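Local coordinates for protein GH3 beta-N-acetylglucosaminidase (PDB 6K5J) that probably hydrolyses terminal beta-linked N-acetylglucosamine residues from its substrates, as a glycoside hydrolase family 3 beta-N-acetylglucosaminidase, at residues A[66-69]-A[70-74]; A[146-149]-A[150-154]; A[254-258]-A[259-263]; A[414-417]-A[418-421]. All blocks are in the same frame, centred on the assembly; numbering follows the deposited sequence.

Contact 1: A[66-69]-A[70-74]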
ATOM      1  N   LEU A  66     -10.994  12.138 -18.415  1.00 20.44           N
ATOM      2  CA  LEU A  66     -10.129  11.183 -19.098  1.00 18.96           C
ATOM      3  C   LEU A  66     -10.943  10.201 -19.935  1.00 21.49           C
ATOM      4  O   LEU A  66     -10.564   9.875 -21.065  1.00 20.70           O
ATOM      5  CB  LEU A  66      -9.257  10.432 -18.080  1.00 16.46           C
ATOM      6  CG  LEU A  66      -8.208  11.289 -17.356  1.00 19.52           C
ATOM      7  CD1 LEU A  66      -7.601  10.541 -16.156  1.00 19.64           C
ATOM      8  CD2 LEU A  66      -7.096  11.764 -18.317  1.00 20.60           C
ATOM      9  N   GLN A  67     -12.055   9.708 -19.390  1.00 21.18           N
ATOM     10  CA  GLN A  67     -12.896   8.788 -20.146  1.00 22.87           C
ATOM     11  C   GLN A  67     -13.528   9.477 -21.348  1.00 22.75           C
ATOM     12  O   GLN A  67     -13.687   8.866 -22.413  1.00 21.31           O
ATOM     13  CB  GLN A  67     -13.966   8.198 -19.230  1.00 23.65           C
ATOM     14  CG  GLN A  67     -13.386   7.381 -18.076  1.00 20.85           C
ATOM     15  CD  GLN A  67     -12.871   6.030 -18.495  1.00 22.89           C
ATOM     16  OE1 GLN A  67     -12.724   5.732 -19.694  1.00 21.36           O
ATOM     17  NE2 GLN A  67     -12.568   5.193 -17.504  1.00 20.01           N
ATOM     18  N   GLN A  68     -13.886  10.750 -21.198  1.00 21.12           N
ATOM     19  CA  GLN A  68     -14.455  11.494 -22.316  1.00 25.19           C
ATOM     20  C   GLN A  68     -13.430  11.695 -23.420  1.00 26.39           C
ATOM     21  O   GLN A  68     -13.761  11.601 -24.606  1.00 25.53           O
ATOM     22  CB  GLN A  68     -14.988  12.835 -21.818  1.00 26.24           C
ATOM     23  CG  GLN A  68     -15.558  13.731 -22.900  1.00 31.82           C
ATOM     24  CD  GLN A  68     -16.041  15.047 -22.326  1.00 39.41           C
ATOM     25  OE1 GLN A  68     -15.674  15.417 -21.205  1.00 38.41           O
ATOM     26  NE2 GLN A  68     -16.861  15.766 -23.086  1.00 45.53           N
ATOM     27  N   ILE A  69     -12.180  11.981 -23.046  1.00 24.32           N
ATOM     28  CA  ILE A  69     -11.114  12.130 -24.034  1.00 22.86           C
ATOM     29  C   ILE A  69     -10.939  10.840 -24.817  1.00 26.63           C
ATOM     30  O   ILE A  69     -10.764  10.857 -26.044  1.00 24.53           O
ATOM     31  CB  ILE A  69      -9.804  12.557 -23.339  1.00 22.83           C
ATOM     32  CG1 ILE A  69      -9.910  14.011 -22.862  1.00 27.40           C
ATOM     33  CG2 ILE A  69      -8.595  12.365 -24.257  1.00 25.38           C
ATOM     34  CD1 ILE A  69      -8.819  14.430 -21.857  1.00 27.61           C
ATOM     35  N   ALA A  70     -10.988   9.700 -24.126  1.00 21.37           N
ATOM     36  CA  ALA A  70     -10.874   8.428 -24.827  1.00 23.38           C
ATOM     37  C   ALA A  70     -12.098   8.175 -25.697  1.00 25.55           C
ATOM     38  O   ALA A  70     -11.968   7.730 -26.842  1.00 25.56           O
ATOM     39  CB  ALA A  70     -10.675   7.285 -23.833  1.00 22.06           C
ATOM     40  N   ALA A  71     -13.293   8.456 -25.174  1.00 23.79           N
ATOM     41  CA  ALA A  71     -14.510   8.158 -25.927  1.00 29.09           C
ATOM     42  C   ALA A  71     -14.582   9.000 -27.190  1.00 30.81           C
ATOM     43  O   ALA A  71     -14.867   8.489 -28.279  1.00 30.71           O
ATOM     44  CB  ALA A  71     -15.746   8.384 -25.058  1.00 23.14           C
ATOM     45  N   GLU A  72     -14.293  10.298 -27.064  1.00 29.81           N
ATOM     46  CA  GLU A  72     -14.418  11.214 -28.189  1.00 30.39           C
ATOM     47  C   GLU A  72     -13.344  11.003 -29.246  1.00 33.67           C
ATOM     48  O   GLU A  72     -13.507  11.485 -30.371  1.00 33.85           O
ATOM     49  CB  GLU A  72     -14.392  12.653 -27.681  1.00 30.47           C
ATOM     50  CG  GLU A  72     -15.656  13.020 -26.916  1.00 34.91           C
ATOM     51  CD  GLU A  72     -15.645  14.434 -26.385  1.00 35.98           C
ATOM     52  OE1 GLU A  72     -14.606  15.123 -26.510  1.00 42.08           O
ATOM     53  OE2 GLU A  72     -16.682  14.851 -25.836  1.00 43.41           O
ATOM     54  N   SER A  73     -12.259  10.300 -28.920  1.00 26.58           N
ATOM     55  CA  SER A  73     -11.219   9.950 -29.880  1.00 26.18           C
ATOM     56  C   SER A  73     -11.306   8.496 -30.331  1.00 29.51           C
ATOM     57  O   SER A  73     -10.350   7.983 -30.924  1.00 29.50           O
ATOM     58  CB  SER A  73      -9.832  10.243 -29.292  1.00 27.38           C
ATOM     59  OG  SER A  73      -9.597   9.477 -28.114  1.00 29.34           O
ATOM     60  N   ASP A  74     -12.433   7.832 -30.054  1.00 31.04           N
ATOM     61  CA  ASP A  74     -12.701   6.455 -30.474  1.00 30.42           C
ATOM     62  C   ASP A  74     -11.650   5.485 -29.950  1.00 30.69           C
ATOM     63  O   ASP A  74     -11.214   4.570 -30.651  1.00 29.00           O
ATOM     64  CB  ASP A  74     -12.836   6.363 -31.996  1.00 34.52           C
ATOM     65  CG  ASP A  74     -14.062   7.099 -32.497  1.00 41.77           C
ATOM     66  OD1 ASP A  74     -15.160   6.873 -31.932  1.00 49.18           O
ATOM     67  OD2 ASP A  74     -13.926   7.928 -33.422  1.00 47.35           O
TER
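Gln68 and Glu72 lie side by side one turn apart on the last turns of helix 56-72, and their ends meet: Gln68 NE2 donates to Glu72 OE2 at 2.9 Å. With CG anti to the backbone N (chi1 178°) and the chain extended, the Gln68 amide runs alongside the carboxylate. The two planes stand 75° apart, and OE2 is approached from above its own plane rather than within it. In contrast to this exposed pair, Ala70 is buried, its N donating to Leu66 O at 3.1 Å and its methyl CB resting 3.7 Å from Gln67 O. Ile69 turns its branches inward against Arg35 and Thr39 of helix 32-39, while its carbonyl serves the end of the helix. Ser73 OG, at chi1 61°, folds back to donate to Ile69 O at 2.7 Å, beside a weak bond from Ser73 N at 3.3 Å; OG also bonds Asn75 ND2. An alanine at Ser73 is likely to leave Ile69 O with the weak backbone bond alone from this turn and Asn75 ND2 without this acceptor. Asp74, at positive phi, is the C-prime residue of a Schellman motif, with Asp74 N reaching Ala71 O and Asn75 N reaching Ala70 O.

Contact 2: A[146-149]-A[150-154]. With NAG (2-acetamido-2-deoxy-beta-D-glucopyranose), chain B.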
ATOM      1  N   ASN A 146      12.142  -6.355   6.822  1.00 21.47           N
ATOM      2  CA  ASN A 146      11.689  -5.997   5.479  1.00 18.68           C
ATOM      3  C   ASN A 146      11.506  -4.482   5.368  1.00 20.71           C
ATOM      4  O   ASN A 146      10.688  -3.905   6.102  1.00 20.99           O
ATOM      5  CB  ASN A 146      10.385  -6.715   5.139  1.00 19.97           C
ATOM      6  CG  ASN A 146      10.002  -6.559   3.668  1.00 21.48           C
ATOM      7  OD1 ASN A 146      10.075  -5.466   3.100  1.00 18.73           O
ATOM      8  ND2 ASN A 146       9.603  -7.659   3.045  1.00 19.57           N
ATOM      9  N   PRO A 147      12.253  -3.802   4.495  1.00 21.06           N
ATOM     10  CA  PRO A 147      12.209  -2.335   4.461  1.00 23.35           C
ATOM     11  C   PRO A 147      11.124  -1.746   3.575  1.00 20.98           C
ATOM     12  O   PRO A 147      10.977  -0.520   3.559  1.00 22.02           O
ATOM     13  CB  PRO A 147      13.589  -1.977   3.898  1.00 21.66           C
ATOM     14  CG  PRO A 147      13.844  -3.081   2.898  1.00 25.50           C
ATOM     15  CD  PRO A 147      13.270  -4.342   3.566  1.00 21.31           C
ATOM     16  N   VAL A 148      10.378  -2.560   2.835  1.00 17.40           N
ATOM     17  CA  VAL A 148       9.403  -2.028   1.892  1.00 18.29           C
ATOM     18  C   VAL A 148       7.981  -2.522   2.150  1.00 20.16           C
ATOM     19  O   VAL A 148       7.022  -1.817   1.784  1.00 18.69           O
ATOM     20  CB  VAL A 148       9.828  -2.330   0.435  1.00 24.74           C
ATOM     21  CG1 VAL A 148       9.899  -3.815   0.188  1.00 21.62           C
ATOM     22  CG2 VAL A 148       8.891  -1.644  -0.578  1.00 23.13           C
ATOM     23  N   ILE A 149       7.791  -3.669   2.800  1.00 19.35           N
ATOM     24  CA  ILE A 149       6.444  -4.167   3.075  1.00 19.48           C
ATOM     25  C   ILE A 149       6.016  -3.720   4.474  1.00 17.99           C
ATOM     26  O   ILE A 149       5.288  -2.731   4.614  1.00 17.76           O
ATOM     27  CB  ILE A 149       6.381  -5.696   2.892  1.00 18.05           C
ATOM     28  CG1 ILE A 149       6.870  -6.077   1.488  1.00 16.61           C
ATOM     29  CG2 ILE A 149       4.946  -6.239   3.139  1.00 19.23           C
ATOM     30  CD1 ILE A 149       6.100  -5.398   0.315  1.00 17.69           C
ATOM     31  N   GLY A 150       6.471  -4.415   5.519  1.00 18.44           N
ATOM     32  CA  GLY A 150       6.149  -3.964   6.872  1.00 18.44           C
ATOM     33  C   GLY A 150       4.649  -4.002   7.108  1.00 18.27           C
ATOM     34  O   GLY A 150       3.988  -5.000   6.803  1.00 18.02           O
ATOM     35  N   VAL A 151       4.075  -2.888   7.592  1.00 14.62           N
ATOM     36  CA  VAL A 151       2.642  -2.872   7.928  1.00 15.46           C
ATOM     37  C   VAL A 151       1.745  -2.938   6.694  1.00 17.64           C
ATOM     38  O   VAL A 151       0.514  -2.994   6.815  1.00 18.09           O
ATOM     39  CB  VAL A 151       2.260  -1.637   8.768  1.00 17.99           C
ATOM     40  CG1 VAL A 151       3.025  -1.616  10.100  1.00 18.53           C
ATOM     41  CG2 VAL A 151       2.481  -0.346   7.971  1.00 17.95           C
ATOM     42  N   ARG A 152       2.337  -2.913   5.498  1.00 17.57           N
ATOM     43  CA  ARG A 152       1.539  -3.140   4.295  1.00 16.66           C
ATOM     44  C   ARG A 152       1.092  -4.590   4.147  1.00 17.86           C
ATOM     45  O   ARG A 152       0.230  -4.870   3.309  1.00 18.19           O
ATOM     46  CB  ARG A 152       2.330  -2.719   3.052  1.00 17.41           C
ATOM     47  CG  ARG A 152       2.625  -1.235   2.990  1.00 18.27           C
ATOM     48  CD  ARG A 152       3.678  -0.950   1.931  1.00 17.99           C
ATOM     49  NE  ARG A 152       3.130  -1.114   0.594  1.00 16.91           N
ATOM     50  CZ  ARG A 152       3.858  -1.247  -0.511  1.00 20.06           C
ATOM     51  NH1 ARG A 152       5.179  -1.274  -0.441  1.00 15.84           N
ATOM     52  NH2 ARG A 152       3.260  -1.346  -1.690  1.00 17.30           N
ATOM     53  N   SER A 153       1.644  -5.508   4.936  1.00 17.98           N
ATOM     54  CA  SER A 153       1.237  -6.904   4.966  1.00 15.40           C
ATOM     55  C   SER A 153       0.279  -7.133   6.129  1.00 17.05           C
ATOM     56  O   SER A 153       0.424  -6.518   7.186  1.00 17.39           O
ATOM     57  CB  SER A 153       2.460  -7.816   5.130  1.00 18.01           C
ATOM     58  OG  SER A 153       2.079  -9.105   5.587  1.00 18.96           O
ATOM     59  N   TYR A 154      -0.701  -8.034   5.941  1.00 17.13           N
ATOM     60  CA  TYR A 154      -1.569  -8.387   7.070  1.00 17.85           C
ATOM     61  C   TYR A 154      -0.781  -9.048   8.201  1.00 18.58           C
ATOM     62  O   TYR A 154      -1.142  -8.906   9.373  1.00 18.46           O
ATOM     63  CB  TYR A 154      -2.695  -9.333   6.641  1.00 16.46           C
ATOM     64  CG  TYR A 154      -3.608  -8.816   5.562  1.00 17.43           C
ATOM     65  CD1 TYR A 154      -4.531  -7.802   5.820  1.00 15.21           C
ATOM     66  CD2 TYR A 154      -3.554  -9.353   4.282  1.00 16.30           C
ATOM     67  CE1 TYR A 154      -5.378  -7.338   4.823  1.00 17.35           C
ATOM     68  CE2 TYR A 154      -4.388  -8.895   3.285  1.00 16.52           C
ATOM     69  CZ  TYR A 154      -5.293  -7.897   3.553  1.00 18.33           C
ATOM     70  OH  TYR A 154      -6.103  -7.447   2.545  1.00 21.60           O
TER
HETATM   71  C1  NAG B 601       5.803   0.312  -6.770  1.00 22.67           C
HETATM   72  C2  NAG B 601       5.207  -0.476  -5.576  1.00 21.34           C
HETATM   73  C3  NAG B 601       3.790  -0.986  -5.892  1.00 20.23           C
HETATM   74  C4  NAG B 601       2.918   0.117  -6.477  1.00 19.76           C
HETATM   75  C5  NAG B 601       3.619   0.720  -7.682  1.00 22.04           C
HETATM   76  C6  NAG B 601       2.843   1.834  -8.349  1.00 21.53           C
HETATM   77  C7  NAG B 601       6.488  -1.879  -3.998  1.00 21.16           C
HETATM   78  C8  NAG B 601       7.366  -3.093  -3.861  1.00 18.32           C
HETATM   79  N2  NAG B 601       6.079  -1.593  -5.239  1.00 18.72           N
HETATM   80  O1  NAG B 601       6.931   0.983  -6.322  1.00 27.90           O
HETATM   81  O3  NAG B 601       3.181  -1.497  -4.710  1.00 18.61           O
HETATM   82  O4  NAG B 601       1.655  -0.409  -6.870  1.00 18.22           O
HETATM   83  O5  NAG B 601       4.858   1.282  -7.240  1.00 20.51           O
HETATM   84  O6  NAG B 601       2.804   2.999  -7.534  1.00 21.88           O
HETATM   85  O7  NAG B 601       6.147  -1.207  -3.027  1.00 20.36           O
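Arg152 NH1 is gripped by two acceptors, Val148 O at 2.9 Å and O7 of the bound NAG at 2.8 Å, both lying at the guanidinium edge near its plane. NH1 itself stands 36° out of the plane of the Val148 carbonyl. A bend at chi3 (72°) turns the arginine toward both partners, and NH2 adds weak bonds to O7 and O3 of the sugar besides its salt bridge to Glu85. Val148 CG2 lies in the guanidinium plane, 3.7 Å from NAG O7, giving the acetamido oxygen an apolar flank. Asn146 OD1 accepts from Val148 N, an Asx turn, and from Ile149 N, an Asx motif, and Arg152 N closes on Ile149 O at 3.1 Å. Gly150 has positive phi, and a CB there would clash with Ile149 O. Ile149 CG2 packs 3.6 Å from Ser153 CB, whose OG is held by Asp139 O. Arg152, Lys182 and His183 all hydrogen-bond the sugar, consistent with a substrate- or product-binding pocket. This buried loop runs from strand 132-133 to helix 158-174: Val151 rests on Met103 of helix 102-108, Tyr154 on helix 158-174, and Arg152 on Lys182 and His183 of strand 178-184.

Contact 3: A[254-258]-A[259-263]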
ATOM      1  N   LEU A 254       4.849 -20.478 -13.720  1.00 24.86           N
ATOM      2  CA  LEU A 254       4.273 -20.700 -12.401  1.00 22.81           C
ATOM      3  C   LEU A 254       2.879 -20.088 -12.285  1.00 25.70           C
ATOM      4  O   LEU A 254       1.926 -20.775 -11.905  1.00 23.70           O
ATOM      5  CB  LEU A 254       5.221 -20.140 -11.342  1.00 24.17           C
ATOM      6  CG  LEU A 254       4.819 -20.119  -9.872  1.00 28.34           C
ATOM      7  CD1 LEU A 254       4.557 -21.524  -9.363  1.00 29.86           C
ATOM      8  CD2 LEU A 254       5.927 -19.449  -9.063  1.00 25.20           C
ATOM      9  N   LEU A 255       2.741 -18.796 -12.607  1.00 24.42           N
ATOM     10  CA  LEU A 255       1.460 -18.116 -12.420  1.00 20.85           C
ATOM     11  C   LEU A 255       0.417 -18.593 -13.429  1.00 22.12           C
ATOM     12  O   LEU A 255      -0.705 -18.953 -13.055  1.00 23.31           O
ATOM     13  CB  LEU A 255       1.657 -16.603 -12.532  1.00 22.25           C
ATOM     14  CG  LEU A 255       0.424 -15.696 -12.422  1.00 20.21           C
ATOM     15  CD1 LEU A 255      -0.401 -16.019 -11.168  1.00 17.50           C
ATOM     16  CD2 LEU A 255       0.891 -14.232 -12.386  1.00 18.25           C
ATOM     17  N   ARG A 256       0.754 -18.557 -14.718  1.00 22.45           N
ATOM     18  CA  ARG A 256      -0.194 -18.959 -15.753  1.00 23.08           C
ATOM     19  C   ARG A 256      -0.309 -20.475 -15.855  1.00 22.34           C
ATOM     20  O   ARG A 256      -1.407 -21.004 -16.044  1.00 26.52           O
ATOM     21  CB  ARG A 256       0.230 -18.383 -17.102  1.00 27.24           C
ATOM     22  CG  ARG A 256       0.397 -16.870 -17.090  1.00 29.16           C
ATOM     23  CD  ARG A 256      -0.574 -16.253 -18.028  1.00 26.39           C
ATOM     24  NE  ARG A 256      -0.374 -14.821 -18.190  1.00 27.14           N
ATOM     25  CZ  ARG A 256      -1.277 -13.912 -17.851  1.00 23.52           C
ATOM     26  NH1 ARG A 256      -2.430 -14.297 -17.308  1.00 21.78           N
ATOM     27  NH2 ARG A 256      -1.031 -12.628 -18.058  1.00 19.17           N
ATOM     28  N   GLY A 257       0.809 -21.178 -15.754  1.00 24.60           N
ATOM     29  CA  GLY A 257       0.814 -22.614 -15.950  1.00 24.33           C
ATOM     30  C   GLY A 257       0.419 -23.372 -14.703  1.00 24.78           C
ATOM     31  O   GLY A 257      -0.677 -23.936 -14.644  1.00 28.73           O
ATOM     32  N   GLU A 258       1.300 -23.381 -13.698  1.00 25.82           N
ATOM     33  CA  GLU A 258       1.038 -24.158 -12.493  1.00 26.22           C
ATOM     34  C   GLU A 258      -0.222 -23.681 -11.783  1.00 28.79           C
ATOM     35  O   GLU A 258      -1.012 -24.499 -11.301  1.00 26.73           O
ATOM     36  CB  GLU A 258       2.232 -24.090 -11.542  1.00 24.97           C
ATOM     37  CG  GLU A 258       3.514 -24.732 -12.069  1.00 26.25           C
ATOM     38  CD  GLU A 258       4.561 -24.902 -10.982  1.00 29.54           C
ATOM     39  OE1 GLU A 258       4.197 -25.300  -9.860  1.00 31.03           O
ATOM     40  OE2 GLU A 258       5.752 -24.639 -11.238  1.00 34.06           O
ATOM     41  N   LEU A 259      -0.417 -22.362 -11.689  1.00 24.67           N
ATOM     42  CA  LEU A 259      -1.537 -21.799 -10.951  1.00 23.65           C
ATOM     43  C   LEU A 259      -2.749 -21.521 -11.828  1.00 25.87           C
ATOM     44  O   LEU A 259      -3.809 -21.164 -11.300  1.00 25.88           O
ATOM     45  CB  LEU A 259      -1.096 -20.509 -10.228  1.00 24.56           C
ATOM     46  CG  LEU A 259      -0.339 -20.638  -8.897  1.00 26.91           C
ATOM     47  CD1 LEU A 259       0.682 -21.766  -8.852  1.00 33.23           C
ATOM     48  CD2 LEU A 259       0.334 -19.323  -8.505  1.00 27.72           C
ATOM     49  N   GLY A 260      -2.624 -21.676 -13.145  1.00 21.58           N
ATOM     50  CA  GLY A 260      -3.770 -21.545 -14.032  1.00 25.46           C
ATOM     51  C   GLY A 260      -4.352 -20.151 -14.158  1.00 27.28           C
ATOM     52  O   GLY A 260      -5.513 -20.003 -14.545  1.00 22.77           O
ATOM     53  N   TYR A 261      -3.592 -19.115 -13.839  1.00 21.16           N
ATOM     54  CA  TYR A 261      -4.150 -17.771 -13.843  1.00 22.33           C
ATOM     55  C   TYR A 261      -4.222 -17.226 -15.266  1.00 22.18           C
ATOM     56  O   TYR A 261      -3.194 -17.073 -15.927  1.00 22.98           O
ATOM     57  CB  TYR A 261      -3.320 -16.842 -12.968  1.00 20.88           C
ATOM     58  CG  TYR A 261      -3.989 -15.506 -12.799  1.00 20.57           C
ATOM     59  CD1 TYR A 261      -5.247 -15.420 -12.221  1.00 19.18           C
ATOM     60  CD2 TYR A 261      -3.392 -14.338 -13.266  1.00 22.75           C
ATOM     61  CE1 TYR A 261      -5.885 -14.191 -12.063  1.00 19.89           C
ATOM     62  CE2 TYR A 261      -4.017 -13.107 -13.117  1.00 20.34           C
ATOM     63  CZ  TYR A 261      -5.259 -13.042 -12.514  1.00 19.19           C
ATOM     64  OH  TYR A 261      -5.887 -11.830 -12.365  1.00 20.81           O
ATOM     65  N   ASP A 262      -5.433 -16.919 -15.733  1.00 22.58           N
ATOM     66  CA  ASP A 262      -5.630 -16.345 -17.058  1.00 28.46           C
ATOM     67  C   ASP A 262      -6.126 -14.904 -16.988  1.00 24.84           C
ATOM     68  O   ASP A 262      -6.591 -14.363 -17.996  1.00 25.73           O
ATOM     69  CB  ASP A 262      -6.592 -17.214 -17.882  1.00 28.97           C
ATOM     70  CG  ASP A 262      -6.589 -16.856 -19.379  1.00 33.41           C
ATOM     71  OD1 ASP A 262      -5.511 -16.542 -19.940  1.00 31.25           O
ATOM     72  OD2 ASP A 262      -7.679 -16.883 -19.993  1.00 35.28           O
ATOM     73  N   GLY A 263      -6.027 -14.265 -15.824  1.00 20.04           N
ATOM     74  CA  GLY A 263      -6.422 -12.881 -15.684  1.00 22.10           C
ATOM     75  C   GLY A 263      -5.301 -11.932 -16.071  1.00 20.89           C
ATOM     76  O   GLY A 263      -4.290 -12.309 -16.666  1.00 22.99           O
TER
HETATM   77  O   HOH W   1      -3.195 -19.593 -18.242  1.00 40.14           O
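Leu255 CD1 lies against Tyr261 CB at 3.5 Å, the two side chains running side by side in the same direction. The Leu255 CG points opposite the amide nitrogen (chi1 178°), which carries this methyl toward the departing chain. Leu254 and Leu259 pair likewise, CD1 to CD1 at 3.9 Å, and Ile220 of helix 213-222 and Phe184 of strand 178-184 pack onto the group. Around it the helix unwinds through a wider pi-type turn: Leu259 N reaches Leu254 O at 2.8 Å, and after Gly260, which has positive phi, Tyr261 N bonds to Leu255 O. Gly263 N then sits over the centre of one face of the Tyr261 ring. At the polar edge Arg256, bent at chi2 (-118°), directs NH1 at two carbonyls, Gly263 O at 2.8 Å and almost straight (176°), and Tyr261 O at 3.2 Å. Its NH2 makes a salt bridge with Asp294. A methionine in place of Arg256 is likely to leave both carbonyls without this donor and Asp294 without this salt bridge. The chemistry is thus divided: apolar packing fastens the start of the exit, while Arg256 pins two carbonyls farther on and pairs its charge with Asp294.

Contact 4: A[414-417]-A[418-421]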
ATOM      1  N   GLY A 414      -2.322  12.938  20.681  1.00 22.16           N
ATOM      2  CA  GLY A 414      -2.586  14.067  21.558  1.00 24.08           C
ATOM      3  C   GLY A 414      -3.963  14.654  21.333  1.00 22.32           C
ATOM      4  O   GLY A 414      -4.651  15.026  22.286  1.00 28.65           O
ATOM      5  N   TYR A 415      -4.383  14.736  20.066  1.00 23.01           N
ATOM      6  CA  TYR A 415      -5.734  15.176  19.730  1.00 22.24           C
ATOM      7  C   TYR A 415      -6.787  14.361  20.475  1.00 26.31           C
ATOM      8  O   TYR A 415      -7.706  14.916  21.092  1.00 22.68           O
ATOM      9  CB  TYR A 415      -5.935  15.076  18.216  1.00 24.08           C
ATOM     10  CG  TYR A 415      -7.364  15.297  17.738  1.00 25.84           C
ATOM     11  CD1 TYR A 415      -7.823  16.577  17.415  1.00 27.79           C
ATOM     12  CD2 TYR A 415      -8.246  14.227  17.604  1.00 26.37           C
ATOM     13  CE1 TYR A 415      -9.128  16.779  16.977  1.00 30.88           C
ATOM     14  CE2 TYR A 415      -9.542  14.412  17.161  1.00 28.91           C
ATOM     15  CZ  TYR A 415      -9.977  15.693  16.849  1.00 34.82           C
ATOM     16  OH  TYR A 415     -11.265  15.881  16.413  1.00 36.45           O
ATOM     17  N   TRP A 416      -6.672  13.031  20.438  1.00 22.82           N
ATOM     18  CA  TRP A 416      -7.698  12.212  21.080  1.00 23.87           C
ATOM     19  C   TRP A 416      -7.595  12.270  22.599  1.00 24.39           C
ATOM     20  O   TRP A 416      -8.616  12.248  23.297  1.00 26.22           O
ATOM     21  CB  TRP A 416      -7.610  10.771  20.583  1.00 19.47           C
ATOM     22  CG  TRP A 416      -8.000  10.651  19.148  1.00 19.49           C
ATOM     23  CD1 TRP A 416      -7.174  10.416  18.095  1.00 20.79           C
ATOM     24  CD2 TRP A 416      -9.317  10.776  18.607  1.00 22.34           C
ATOM     25  NE1 TRP A 416      -7.894  10.377  16.923  1.00 21.76           N
ATOM     26  CE2 TRP A 416      -9.215  10.594  17.213  1.00 24.03           C
ATOM     27  CE3 TRP A 416     -10.576  11.016  19.167  1.00 24.38           C
ATOM     28  CZ2 TRP A 416     -10.328  10.635  16.370  1.00 22.81           C
ATOM     29  CZ3 TRP A 416     -11.675  11.068  18.335  1.00 26.19           C
ATOM     30  CH2 TRP A 416     -11.543  10.878  16.947  1.00 25.05           C
ATOM     31  N   LEU A 417      -6.379  12.315  23.140  1.00 23.38           N
ATOM     32  CA  LEU A 417      -6.259  12.435  24.588  1.00 22.54           C
ATOM     33  C   LEU A 417      -6.850  13.754  25.065  1.00 25.98           C
ATOM     34  O   LEU A 417      -7.547  13.799  26.088  1.00 26.27           O
ATOM     35  CB  LEU A 417      -4.800  12.303  25.013  1.00 22.00           C
ATOM     36  CG  LEU A 417      -4.205  10.896  24.945  1.00 20.62           C
ATOM     37  CD1 LEU A 417      -2.740  10.948  25.297  1.00 20.22           C
ATOM     38  CD2 LEU A 417      -4.952   9.936  25.877  1.00 21.80           C
ATOM     39  N   LYS A 418      -6.593  14.834  24.322  1.00 24.39           N
ATOM     40  CA  LYS A 418      -7.195  16.127  24.635  1.00 29.52           C
ATOM     41  C   LYS A 418      -8.715  16.059  24.581  1.00 30.80           C
ATOM     42  O   LYS A 418      -9.405  16.630  25.437  1.00 31.08           O
ATOM     43  CB  LYS A 418      -6.675  17.184  23.661  1.00 26.95           C
ATOM     44  CG  LYS A 418      -5.300  17.706  24.004  1.00 26.57           C
ATOM     45  CD  LYS A 418      -4.788  18.676  22.932  1.00 27.62           C
ATOM     46  CE  LYS A 418      -3.363  19.112  23.243  1.00 27.68           C
ATOM     47  NZ  LYS A 418      -2.668  19.680  22.046  1.00 39.61           N
ATOM     48  N   SER A 419      -9.264  15.365  23.586  1.00 25.20           N
ATOM     49  CA  SER A 419     -10.714  15.273  23.511  1.00 28.41           C
ATOM     50  C   SER A 419     -11.296  14.512  24.696  1.00 31.08           C
ATOM     51  O   SER A 419     -12.471  14.702  25.025  1.00 32.16           O
ATOM     52  CB  SER A 419     -11.134  14.629  22.184  1.00 29.27           C
ATOM     53  OG  SER A 419     -11.210  13.218  22.306  1.00 35.38           O
ATOM     54  N   ALA A 420     -10.501  13.676  25.356  1.00 28.79           N
ATOM     55  CA  ALA A 420     -10.954  12.946  26.528  1.00 29.76           C
ATOM     56  C   ALA A 420     -10.783  13.741  27.815  1.00 31.55           C
ATOM     57  O   ALA A 420     -11.117  13.230  28.888  1.00 33.15           O
ATOM     58  CB  ALA A 420     -10.207  11.617  26.641  1.00 27.57           C
ATOM     59  N   GLY A 421     -10.261  14.961  27.740  1.00 28.69           N
ATOM     60  CA  GLY A 421     -10.082  15.789  28.914  1.00 29.62           C
ATOM     61  C   GLY A 421      -8.723  15.709  29.570  1.00 28.34           C
ATOM     62  O   GLY A 421      -8.565  16.209  30.690  1.00 32.71           O
TER
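Ser419 OG donates to Trp416 O at 2.9 Å on the last turn of helix 413-419, which ends in a Schellman motif at Gly421. The hydroxyl reaches that carbonyl because chi1 (89°) sets OG between the backbone N and the carbonyl carbon; it approaches well to one side of the oxygen, at a C=O...OG angle of 122°, and also lies 3.9 Å from Trp416 CE3. On another side of the turn Lys418 lays its aliphatic stem over a carbonyl, with CG 3.2 Å from Gly414 O, the same oxygen that accepts from Lys418 N. Beyond CG the lysine chain is extended and runs on past the turn. The carbonyls are held in place by the helix itself, Ser419 N bonding to Tyr415 O. Separately, Tyr415 CD2 stands 3.7 Å above the plane of the Trp416 ring, over its centre, and so flanks the indole. Farther out, Trp416 packs on Met510, Arg511 and Ala514 of helix 507-517, and the buried Leu417 touches Ala514 and also Val424 of strand 424-430. Gly414 N, near the start of the helix, bonds to Glu426 OE2 of that strand. At the far end Ala420 N is shared weakly between Trp416 O and Leu417 O, and Gly421 N, where phi turns positive, closes on Lys418 O at 3.0 Å.

In the fold
All four contacts are local, each joining adjoining segments with no loop enclosed, and they follow in series, so none nests or crosses. Contact 1 ends helix 56-72, the helix of the beta-alpha-beta unit formed with strands 45-47 and 79-81. Contact 2 shapes the loop from strand 132-133 to helix 158-174, and its centre lies about 9 Å from the centre of the chain. Contact 3 leads from helix 249-258 into strand 264-266. These three fall within the family 3 N-terminal range, of TIM-barrel type. Contact 4 ends helix 413-419, which forms such a unit with strands 390-396 and 424-430 of the separate six-stranded mixed sheet. The centres of contacts 3 and 4 are about 51 Å apart, on opposite sides of the chain's centre.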